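Side-chain contacts in tyrosine--tRNA ligase (Pyrococcus horikoshii, PDB 2CYC), which probably joins tyrosine to its cognate tRNA in two steps, first activating the amino acid with ATP and then transferring it to the acceptor end of the tRNA: residues D2-E5 and R6-V10; I90-V93 and A94-F98; A160-F163 and A164-I167; I296-R299 and E300-T303. All coordinates share one frame; numbering follows the deposited sequence.

Interaction 1 of 4, residues D2-E5 and R6-V10; sequences DIEE and RINLV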
loop_
_atom_site.group_PDB
_atom_site.type_symbol
_atom_site.label_atom_id
_atom_site.label_comp_id
_atom_site.label_asym_id
_atom_site.label_seq_id
_atom_site.Cartn_x
_atom_site.Cartn_y
_atom_site.Cartn_z
ATOM N N ASP A 2 -11.001 -38.129 16.743
ATOM C CA ASP A 2 -10.339 -37.695 17.970
ATOM C C ASP A 2 -9.412 -36.492 17.715
ATOM O O ASP A 2 -8.679 -36.447 16.724
ATOM C CB ASP A 2 -9.540 -38.864 18.560
ATOM C CG ASP A 2 -9.063 -38.585 19.971
ATOM O OD1 ASP A 2 -8.070 -37.843 20.138
ATOM O OD2 ASP A 2 -9.699 -39.097 20.919
ATOM N N ILE A 3 -9.450 -35.517 18.613
ATOM C CA ILE A 3 -8.621 -34.331 18.464
ATOM C C ILE A 3 -7.123 -34.662 18.334
ATOM O O ILE A 3 -6.380 -33.947 17.657
ATOM C CB ILE A 3 -8.854 -33.361 19.644
ATOM C CG1 ILE A 3 -8.173 -32.019 19.362
ATOM C CG2 ILE A 3 -8.353 -33.985 20.946
ATOM C CD1 ILE A 3 -8.615 -30.922 20.300
ATOM N N GLU A 4 -6.689 -35.751 18.967
ATOM C CA GLU A 4 -5.286 -36.157 18.908
ATOM C C GLU A 4 -4.897 -36.550 17.481
ATOM O O GLU A 4 -3.824 -36.203 16.989
ATOM C CB GLU A 4 -5.043 -37.325 19.865
ATOM C CG GLU A 4 -3.614 -37.824 19.887
ATOM C CD GLU A 4 -3.366 -38.842 21.002
ATOM O OE1 GLU A 4 -2.234 -39.346 21.096
ATOM O OE2 GLU A 4 -4.299 -39.137 21.781
ATOM N N GLU A 5 -5.785 -37.274 16.820
ATOM C CA GLU A 5 -5.564 -37.697 15.451
ATOM C C GLU A 5 -5.618 -36.491 14.503
ATOM O O GLU A 5 -4.884 -36.439 13.509
ATOM C CB GLU A 5 -6.621 -38.730 15.069
ATOM C CG GLU A 5 -6.537 -39.220 13.647
ATOM C CD GLU A 5 -7.458 -40.411 13.399
ATOM O OE1 GLU A 5 -7.602 -40.820 12.224
ATOM O OE2 GLU A 5 -8.030 -40.937 14.384
ATOM N N ARG A 6 -6.476 -35.519 14.812
ATOM C CA ARG A 6 -6.588 -34.315 13.972
ATOM C C ARG A 6 -5.296 -33.500 14.062
ATOM O O ARG A 6 -4.772 -33.028 13.054
ATOM C CB ARG A 6 -7.769 -33.443 14.423
ATOM C CG ARG A 6 -9.112 -34.139 14.265
ATOM C CD ARG A 6 -10.063 -33.305 13.411
ATOM N NE ARG A 6 -10.762 -32.357 14.244
ATOM C CZ ARG A 6 -11.561 -31.388 13.815
ATOM N NH1 ARG A 6 -11.794 -31.189 12.520
ATOM N NH2 ARG A 6 -12.154 -30.624 14.709
ATOM N N ILE A 7 -4.802 -33.331 15.284
ATOM C CA ILE A 7 -3.567 -32.600 15.512
ATOM C C ILE A 7 -2.415 -33.274 14.787
ATOM O O ILE A 7 -1.621 -32.607 14.127
ATOM C CB ILE A 7 -3.246 -32.521 17.020
ATOM C CG1 ILE A 7 -4.231 -31.550 17.687
ATOM C CG2 ILE A 7 -1.785 -32.101 17.229
ATOM C CD1 ILE A 7 -4.099 -31.448 19.208
ATOM N N ASN A 8 -2.329 -34.599 14.892
ATOM C CA ASN A 8 -1.247 -35.329 14.232
ATOM C C ASN A 8 -1.277 -35.182 12.713
ATOM O O ASN A 8 -0.233 -35.152 12.072
ATOM C CB ASN A 8 -1.286 -36.819 14.586
ATOM C CG ASN A 8 -0.816 -37.096 15.998
ATOM O OD1 ASN A 8 -0.109 -36.287 16.600
ATOM N ND2 ASN A 8 -1.193 -38.251 16.528
ATOM N N LEU A 9 -2.470 -35.116 12.132
ATOM C CA LEU A 9 -2.589 -34.949 10.684
ATOM C C LEU A 9 -1.977 -33.592 10.300
ATOM O O LEU A 9 -1.299 -33.468 9.277
ATOM C CB LEU A 9 -4.065 -34.985 10.257
ATOM C CG LEU A 9 -4.738 -36.171 9.534
ATOM C CD1 LEU A 9 -3.741 -37.229 9.125
ATOM C CD2 LEU A 9 -5.816 -36.757 10.437
ATOM N N VAL A 10 -2.217 -32.571 11.120
ATOM C CA VAL A 10 -1.672 -31.245 10.824
ATOM C C VAL A 10 -0.155 -31.254 11.022
ATOM O O VAL A 10 0.596 -30.674 10.236
ATOM C CB VAL A 10 -2.301 -30.166 11.743
ATOM C CG1 VAL A 10 -1.592 -28.814 11.551
ATOM C CG2 VAL A 10 -3.777 -30.031 11.436
HETATM O O HOH W 1 -0.235 -38.540 19.249
#

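Interaction 2 of 4, residues I90-V93 and A94-F98; sequences IQEV and ALKYF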
loop_
_atom_site.group_PDB
_atom_site.type_symbol
_atom_site.label_atom_id
_atom_site.label_comp_id
_atom_site.label_asym_id
_atom_site.label_seq_id
_atom_site.Cartn_x
_atom_site.Cartn_y
_atom_site.Cartn_z
ATOM N N ILE A 90 -0.187 -13.876 -16.709
ATOM C CA ILE A 90 -0.165 -14.475 -15.381
ATOM C C ILE A 90 -1.509 -15.152 -15.117
ATOM O O ILE A 90 -1.568 -16.299 -14.676
ATOM C CB ILE A 90 0.110 -13.393 -14.307
ATOM C CG1 ILE A 90 1.601 -13.051 -14.316
ATOM C CG2 ILE A 90 -0.347 -13.865 -12.917
ATOM C CD1 ILE A 90 1.953 -11.784 -13.539
ATOM N N GLN A 91 -2.588 -14.442 -15.429
ATOM C CA GLN A 91 -3.931 -14.967 -15.213
ATOM C C GLN A 91 -4.284 -16.171 -16.087
ATOM O O GLN A 91 -4.946 -17.108 -15.635
ATOM C CB GLN A 91 -4.950 -13.833 -15.380
ATOM C CG GLN A 91 -4.909 -12.879 -14.180
ATOM C CD GLN A 91 -5.748 -11.622 -14.351
ATOM O OE1 GLN A 91 -6.237 -11.055 -13.370
ATOM N NE2 GLN A 91 -5.899 -11.171 -15.583
ATOM N N GLU A 92 -3.821 -16.163 -17.330
ATOM C CA GLU A 92 -4.102 -17.273 -18.222
ATOM C C GLU A 92 -3.355 -18.511 -17.726
ATOM O O GLU A 92 -3.909 -19.616 -17.684
ATOM C CB GLU A 92 -3.666 -16.930 -19.649
ATOM C CG GLU A 92 -3.584 -18.155 -20.543
ATOM C CD GLU A 92 -3.457 -17.813 -22.010
ATOM O OE1 GLU A 92 -2.719 -16.857 -22.339
ATOM O OE2 GLU A 92 -4.087 -18.515 -22.833
ATOM N N VAL A 93 -2.092 -18.309 -17.352
ATOM C CA VAL A 93 -1.251 -19.388 -16.847
ATOM C C VAL A 93 -1.824 -19.970 -15.557
ATOM O O VAL A 93 -1.870 -21.186 -15.380
ATOM C CB VAL A 93 0.189 -18.892 -16.567
ATOM C CG1 VAL A 93 0.964 -19.948 -15.791
ATOM C CG2 VAL A 93 0.905 -18.584 -17.891
ATOM N N ALA A 94 -2.256 -19.094 -14.659
ATOM C CA ALA A 94 -2.816 -19.524 -13.385
ATOM C C ALA A 94 -4.006 -20.469 -13.595
ATOM O O ALA A 94 -4.070 -21.549 -13.009
ATOM C CB ALA A 94 -3.250 -18.294 -12.569
ATOM N N LEU A 95 -4.935 -20.055 -14.449
ATOM C CA LEU A 95 -6.131 -20.834 -14.738
ATOM C C LEU A 95 -5.957 -22.013 -15.693
ATOM O O LEU A 95 -6.612 -23.038 -15.537
ATOM C CB LEU A 95 -7.219 -19.904 -15.290
ATOM C CG LEU A 95 -8.244 -19.360 -14.285
ATOM C CD1 LEU A 95 -7.554 -18.923 -13.003
ATOM C CD2 LEU A 95 -9.004 -18.210 -14.921
ATOM N N LYS A 96 -5.075 -21.884 -16.675
ATOM C CA LYS A 96 -4.914 -22.956 -17.644
ATOM C C LYS A 96 -3.830 -23.970 -17.362
ATOM O O LYS A 96 -3.882 -25.089 -17.873
ATOM C CB LYS A 96 -4.721 -22.361 -19.040
ATOM C CG LYS A 96 -5.973 -21.693 -19.578
ATOM C CD LYS A 96 -5.723 -21.097 -20.955
ATOM C CE LYS A 96 -7.004 -20.533 -21.560
ATOM N NZ LYS A 96 -6.765 -19.908 -22.896
ATOM N N TYR A 97 -2.846 -23.595 -16.556
ATOM C CA TYR A 97 -1.767 -24.525 -16.237
ATOM C C TYR A 97 -1.609 -24.822 -14.756
ATOM O O TYR A 97 -1.691 -25.972 -14.330
ATOM C CB TYR A 97 -0.423 -24.004 -16.750
ATOM C CG TYR A 97 0.751 -24.761 -16.162
ATOM C CD1 TYR A 97 1.040 -26.068 -16.572
ATOM C CD2 TYR A 97 1.530 -24.200 -15.148
ATOM C CE1 TYR A 97 2.072 -26.794 -15.989
ATOM C CE2 TYR A 97 2.565 -24.921 -14.552
ATOM C CZ TYR A 97 2.831 -26.218 -14.978
ATOM O OH TYR A 97 3.853 -26.936 -14.402
ATOM N N PHE A 98 -1.372 -23.774 -13.976
ATOM C CA PHE A 98 -1.129 -23.940 -12.552
ATOM C C PHE A 98 -2.235 -24.637 -11.780
ATOM O O PHE A 98 -1.968 -25.555 -11.008
ATOM C CB PHE A 98 -0.810 -22.585 -11.905
ATOM C CG PHE A 98 -0.107 -22.716 -10.592
ATOM C CD1 PHE A 98 -0.825 -22.956 -9.421
ATOM C CD2 PHE A 98 1.283 -22.673 -10.530
ATOM C CE1 PHE A 98 -0.166 -23.154 -8.205
ATOM C CE2 PHE A 98 1.953 -22.872 -9.316
ATOM C CZ PHE A 98 1.221 -23.112 -8.153
#

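Interaction 3 of 4, residues A160-F163 and A164-I167; sequences AIDF and AKLI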
loop_
_atom_site.group_PDB
_atom_site.type_symbol
_atom_site.label_atom_id
_atom_site.label_comp_id
_atom_site.label_asym_id
_atom_site.label_seq_id
_atom_site.Cartn_x
_atom_site.Cartn_y
_atom_site.Cartn_z
ATOM N N ALA A 160 16.854 0.812 -4.901
ATOM C CA ALA A 160 15.809 1.404 -5.726
ATOM C C ALA A 160 14.596 0.505 -5.935
ATOM O O ALA A 160 14.007 0.495 -7.017
ATOM C CB ALA A 160 16.393 1.811 -7.077
ATOM N N ILE A 161 14.211 -0.242 -4.908
ATOM C CA ILE A 161 13.057 -1.122 -5.033
ATOM C C ILE A 161 11.786 -0.282 -5.200
ATOM O O ILE A 161 11.639 0.762 -4.561
ATOM C CB ILE A 161 12.938 -2.042 -3.801
ATOM C CG1 ILE A 161 11.948 -3.170 -4.089
ATOM C CG2 ILE A 161 12.522 -1.235 -2.576
ATOM C CD1 ILE A 161 11.886 -4.201 -2.981
ATOM N N ASP A 162 10.880 -0.724 -6.073
ATOM C CA ASP A 162 9.638 0.012 -6.295
ATOM C C ASP A 162 8.707 -0.161 -5.097
ATOM O O ASP A 162 8.761 -1.171 -4.387
ATOM C CB ASP A 162 8.948 -0.450 -7.585
ATOM C CG ASP A 162 8.618 -1.930 -7.578
ATOM O OD1 ASP A 162 9.513 -2.753 -7.880
ATOM O OD2 ASP A 162 7.459 -2.269 -7.265
ATOM N N PHE A 163 7.840 0.821 -4.879
ATOM C CA PHE A 163 6.957 0.773 -3.732
ATOM C C PHE A 163 5.942 -0.361 -3.712
ATOM O O PHE A 163 5.601 -0.863 -2.636
ATOM C CB PHE A 163 6.233 2.113 -3.552
ATOM C CG PHE A 163 5.455 2.198 -2.263
ATOM C CD1 PHE A 163 4.066 2.175 -2.270
ATOM C CD2 PHE A 163 6.120 2.235 -1.039
ATOM C CE1 PHE A 163 3.343 2.182 -1.071
ATOM C CE2 PHE A 163 5.411 2.242 0.169
ATOM C CZ PHE A 163 4.015 2.214 0.152
ATOM N N ALA A 164 5.464 -0.771 -4.883
ATOM C CA ALA A 164 4.466 -1.836 -4.963
ATOM C C ALA A 164 4.921 -3.114 -4.275
ATOM O O ALA A 164 4.101 -3.821 -3.689
ATOM C CB ALA A 164 4.104 -2.132 -6.430
ATOM N N LYS A 165 6.221 -3.408 -4.343
ATOM C CA LYS A 165 6.755 -4.621 -3.722
ATOM C C LYS A 165 6.636 -4.613 -2.212
ATOM O O LYS A 165 6.560 -5.674 -1.591
ATOM C CB LYS A 165 8.211 -4.852 -4.139
ATOM C CG LYS A 165 8.335 -5.290 -5.598
ATOM C CD LYS A 165 9.777 -5.591 -6.002
ATOM C CE LYS A 165 9.821 -6.256 -7.369
ATOM N NZ LYS A 165 9.092 -5.460 -8.395
ATOM N N LEU A 166 6.615 -3.418 -1.625
ATOM C CA LEU A 166 6.458 -3.278 -0.175
ATOM C C LEU A 166 4.984 -3.488 0.195
ATOM O O LEU A 166 4.663 -3.851 1.323
ATOM C CB LEU A 166 6.912 -1.887 0.288
ATOM C CG LEU A 166 8.410 -1.673 0.551
ATOM C CD1 LEU A 166 8.828 -2.531 1.727
ATOM C CD2 LEU A 166 9.231 -2.027 -0.677
ATOM N N ILE A 167 4.083 -3.250 -0.753
ATOM C CA ILE A 167 2.662 -3.455 -0.474
ATOM C C ILE A 167 2.354 -4.961 -0.426
ATOM O O ILE A 167 1.534 -5.423 0.371
ATOM C CB ILE A 167 1.787 -2.771 -1.555
ATOM C CG1 ILE A 167 2.045 -1.258 -1.539
ATOM C CG2 ILE A 167 0.299 -3.080 -1.310
ATOM C CD1 ILE A 167 1.356 -0.510 -2.663
#

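Interaction 4 of 4, residues I296-R299 and E300-T303; sequences IIFR and EEPT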
loop_
_atom_site.group_PDB
_atom_site.type_symbol
_atom_site.label_atom_id
_atom_site.label_comp_id
_atom_site.label_asym_id
_atom_site.label_seq_id
_atom_site.Cartn_x
_atom_site.Cartn_y
_atom_site.Cartn_z
ATOM N N ILE A 296 9.573 -37.221 0.768
ATOM C CA ILE A 296 8.659 -37.725 -0.248
ATOM C C ILE A 296 8.414 -39.216 -0.021
ATOM O O ILE A 296 7.314 -39.626 0.368
ATOM C CB ILE A 296 9.211 -37.494 -1.688
ATOM C CG1 ILE A 296 9.382 -35.987 -1.947
ATOM C CG2 ILE A 296 8.252 -38.088 -2.720
ATOM C CD1 ILE A 296 9.842 -35.633 -3.365
ATOM N N ILE A 297 9.453 -40.020 -0.222
ATOM C CA ILE A 297 9.339 -41.469 -0.075
ATOM C C ILE A 297 8.885 -41.949 1.313
ATOM O O ILE A 297 8.055 -42.851 1.411
ATOM C CB ILE A 297 10.672 -42.146 -0.480
ATOM C CG1 ILE A 297 10.984 -41.778 -1.941
ATOM C CG2 ILE A 297 10.573 -43.664 -0.304
ATOM C CD1 ILE A 297 12.309 -42.307 -2.478
ATOM N N PHE A 298 9.419 -41.358 2.379
ATOM C CA PHE A 298 9.006 -41.750 3.728
ATOM C C PHE A 298 8.097 -40.699 4.348
ATOM O O PHE A 298 8.156 -40.440 5.553
ATOM C CB PHE A 298 10.223 -41.986 4.641
ATOM C CG PHE A 298 11.013 -43.197 4.269
ATOM C CD1 PHE A 298 12.068 -43.107 3.368
ATOM C CD2 PHE A 298 10.633 -44.453 4.736
ATOM C CE1 PHE A 298 12.730 -44.248 2.928
ATOM C CE2 PHE A 298 11.286 -45.600 4.302
ATOM C CZ PHE A 298 12.336 -45.497 3.393
ATOM N N ARG A 299 7.271 -40.078 3.511
ATOM C CA ARG A 299 6.341 -39.073 3.993
ATOM C C ARG A 299 5.499 -39.737 5.068
ATOM O O ARG A 299 5.252 -39.163 6.119
ATOM C CB ARG A 299 5.435 -38.590 2.864
ATOM C CG ARG A 299 4.428 -37.570 3.332
ATOM C CD ARG A 299 3.722 -36.986 2.155
ATOM N NE ARG A 299 2.831 -37.942 1.516
ATOM C CZ ARG A 299 1.548 -38.083 1.830
ATOM N NH1 ARG A 299 1.010 -37.333 2.782
ATOM N NH2 ARG A 299 0.799 -38.953 1.168
ATOM N N GLU A 300 5.065 -40.956 4.787
ATOM C CA GLU A 300 4.277 -41.720 5.737
ATOM C C GLU A 300 4.989 -43.035 6.008
ATOM O O GLU A 300 5.158 -43.858 5.112
ATOM C CB GLU A 300 2.881 -41.992 5.182
ATOM C CG GLU A 300 2.102 -40.729 4.833
ATOM C CD GLU A 300 0.644 -41.008 4.531
ATOM O OE1 GLU A 300 -0.111 -40.048 4.262
ATOM O OE2 GLU A 300 0.251 -42.191 4.564
ATOM N N GLU A 301 5.434 -43.219 7.244
ATOM C CA GLU A 301 6.111 -44.450 7.613
ATOM C C GLU A 301 5.468 -45.057 8.858
ATOM O O GLU A 301 4.828 -44.356 9.646
ATOM C CB GLU A 301 7.621 -44.202 7.813
ATOM C CG GLU A 301 7.990 -42.993 8.655
ATOM C CD GLU A 301 9.471 -42.640 8.560
ATOM O OE1 GLU A 301 10.317 -43.515 8.832
ATOM O OE2 GLU A 301 9.791 -41.480 8.218
ATOM N N PRO A 302 5.627 -46.375 9.048
ATOM C CA PRO A 302 6.376 -47.255 8.145
ATOM C C PRO A 302 5.772 -47.445 6.758
ATOM O O PRO A 302 4.559 -47.333 6.548
ATOM C CB PRO A 302 6.456 -48.561 8.928
ATOM C CG PRO A 302 5.144 -48.571 9.662
ATOM C CD PRO A 302 5.047 -47.144 10.166
ATOM N N THR A 303 6.656 -47.724 5.814
ATOM C CA THR A 303 6.294 -47.963 4.434
ATOM C C THR A 303 7.356 -48.931 3.939
ATOM O O THR A 303 8.176 -49.407 4.724
ATOM C CB THR A 303 6.336 -46.655 3.601
ATOM O OG1 THR A 303 6.055 -46.948 2.224
ATOM C CG2 THR A 303 7.705 -45.994 3.712
HETATM O O HOH W 2 5.477 -42.750 2.636
HETATM O O HOH W 3 7.082 -45.151 0.356
#

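Interaction 1 of 4, residues D2-E5 and R6-V10
A water molecule bridges Glu4 and Asn8 on the outward side of the helix: it donates to Glu4 OE1 at 2.8 Å and accepts from Asn8 ND2 at 2.9 Å. The two side chains run side by side in the same direction, their carboxylate and amide planes turned 71° apart, and the water links their ends. Glu4 gets there by holding CG opposite its backbone N (chi1 -180°) and keeping the rest of the chain extended. Beneath the bridge, the backbone bond from Asn8 N to Glu4 O ties the same two residues. These are the opening turns of helix 3-11, and Asp2 is its N-cap: OD1 takes the hydrogen of Glu4 N at 2.8 Å, using the anti side of the carboxylate. Aspartate suits this place because its short side chain can reach forward to an amide of the first turn that has no carbonyl of a preceding turn to bind, and the acidic residues clustered here would probably be favoured by the partial positive charge of the helix start. Asp2 O also accepts from Arg6 N at 3.1 Å, while Arg6 CG lies 3.4 Å from Asp2 O. The bent Arg6 chain then leaves the helix, and its NH1 binds Ala64 O. One turn apart, Ile3 and Ile7 lie side by side, pointing the same way, with Ile3 CG1 4.1 Å from Ile7 CD1; Ile3 also rests on Phe28 and Glu29 of helix 21-30. Along a third flank, the methylene Glu5 CG sits 4.1 Å from Leu9 CD2, lending a polar residue's aliphatic part to the leucine.

Interaction 2 of 4, residues I90-V93 and A94-F98
Glu92 and Lys96, one turn apart, are joined by a salt bridge from Lys96 NZ to Glu92 OE2 at 3.0 Å. The ammonium reaches the carboxylate on its anti side, 24° out of its plane. The stalks touch as well: Lys96 CD lies 3.7 Å from Glu92 CG, the lysine running fully extended beyond CG while the glutamate holds its own CG away from the backbone N (chi1 165°). With an alanine at Glu92, the ammonium of Lys96 would probably lose this partner and its long chain become freer to swing. Leu367 of helix 363-370 lies against both side chains. On the next face Val93 CG1 approaches the Tyr97 ring obliquely, 4.3 Å from Tyr97 CD2, and Met368 packs on both residues. A branched valine suits this buried spot, filling it without a polar atom, whereas the Tyr97 hydroxyl finds partners farther off in His264 and the backbone N of Ile46. Behind these side chains lies the backbone: Val93 O accepts from Tyr97 N at 2.9 Å and also from Phe98 N at 3.0 Å. Phe98, at the end of this turn, meets the Phe40 ring, its side chain about 8 Å from the bound tyrosine. The i+5 bond to Phe98 N, alongside the i+4 bond to Tyr97 N, marks a pi-type turn, here in helix 87-108, which packs against strand 69-72 of the Rossmann-like catalytic core of class I synthetases.

Interaction 3 of 4, residues A160-F163 and A164-I167
Lys165 wraps back over Ile161 and Asp162 along its whole length. Its CB lies 3.9 Å from Ile161 CD1, and CG faces both carboxylate oxygens of Asp162. CD meets both neighbours, 3.8 Å from Ile161 CG1 and 3.4 Å from Asp162 OD1. The last bond then bends (chi4 54°), bringing NZ round to Asp162 OD1 at 2.8 Å, where the salt bridge uses the syn lone pair. NZ is shared with Asp81, in a second salt bridge, and with the carbonyl of Ile79; this buried ammonium is therefore held by several oxygens, and the neighbouring acids would probably favour its positive charge. A lysine suits the place because its apolar stalk can line the isoleucine while its end meets the acids. Asp162 does double duty at the start of helix 164-178, whose later turns carry the tyrosine-binding residues Tyr168, Gln172 and Asp175: while OD1 holds NZ, OD2 makes a weak capping bond with Lys165 N at 3.4 Å. Farther round, Leu166 CD2 lies 3.9 Å from Ile161 CG2, and helix 143-148 adds Val146 and Met147 against the leucine. Phe163 crosses Ile167 at about a right angle, with Phe163 CE1 3.7 Å from Ile167 CD1. The aromatic ring is also part of the dimer interface: it meets Phe163 of the second subunit with the planes about 20° apart, while Ser138 of that subunit packs against both Phe163 and Ile167.

Interaction 4 of 4, residues I296-R299 and E300-T303
Arg299 and Glu300 sit where helix 288-297 has just ended and the chain turns toward strand 305-307, Phe298 being the first residue to leave helical geometry. The charged and polar contacts come first. Glu300 OE1 lies 3.3 Å from Arg299 NH1, but well out of the guanidinium plane, so this salt bridge is one of charges alone, with no N-H aimed at the oxygen. The two chains run side by side, their flat ends 58° apart, and Glu300 CG stands 4.0 Å above the guanidinium plane, over its centre. Glu300 OE1 has a stronger partner in Lys12, and Arg299 NH1 a long, weak ion pair with Asp60. With an alanine here in place of Arg299, the flat group under Glu300 CG is gone, and Glu300 would probably lose one of its two positive partners, while Asp60 would lose its weak ion pair. Glu301 OE2 comes near Phe298 CB, while OE1 accepts from the backbone N of Phe322. Apolar packing follows: Thr303 CG2 touches the Phe298 ring obliquely, 3.5 Å from Phe298 CD2, and Phe305 of strand 305-307 also touches Phe298. Threonine suits its position because, with OG1 opposite the backbone N (chi1 176°), the hydroxyl meets a water while CG2 meets the ring. Two waters provide the remaining links. One accepts from Glu300 N at 2.8 Å and donates to Ile297 O at 2.9 Å; a second, 2.8 Å from Thr303 OG1, donates to that same Ile297 O at 2.7 Å.

Along the chain the four contacts follow in series. Interaction 1 opens helix 3-11, interaction 2 lies within helix 87-108, interaction 3 leads into helix 164-178, and interaction 4 follows the end of helix 288-297. None touches another. Interactions 1 and 4 are neighbours, with centres about 18 Å apart and nearest atoms about 7 Å apart, away from the annotated sites. Interactions 2 and 3 have centres about 24 Å apart and lie nearer the tyrosine pocket; interaction 3 also meets the second subunit. Interaction 4 lies about 42 Å from interaction 3, centre to centre, across the chain's middle, so these local contacts lie on both sides of the molecule, with only interactions 2 and 3 near the tyrosine site.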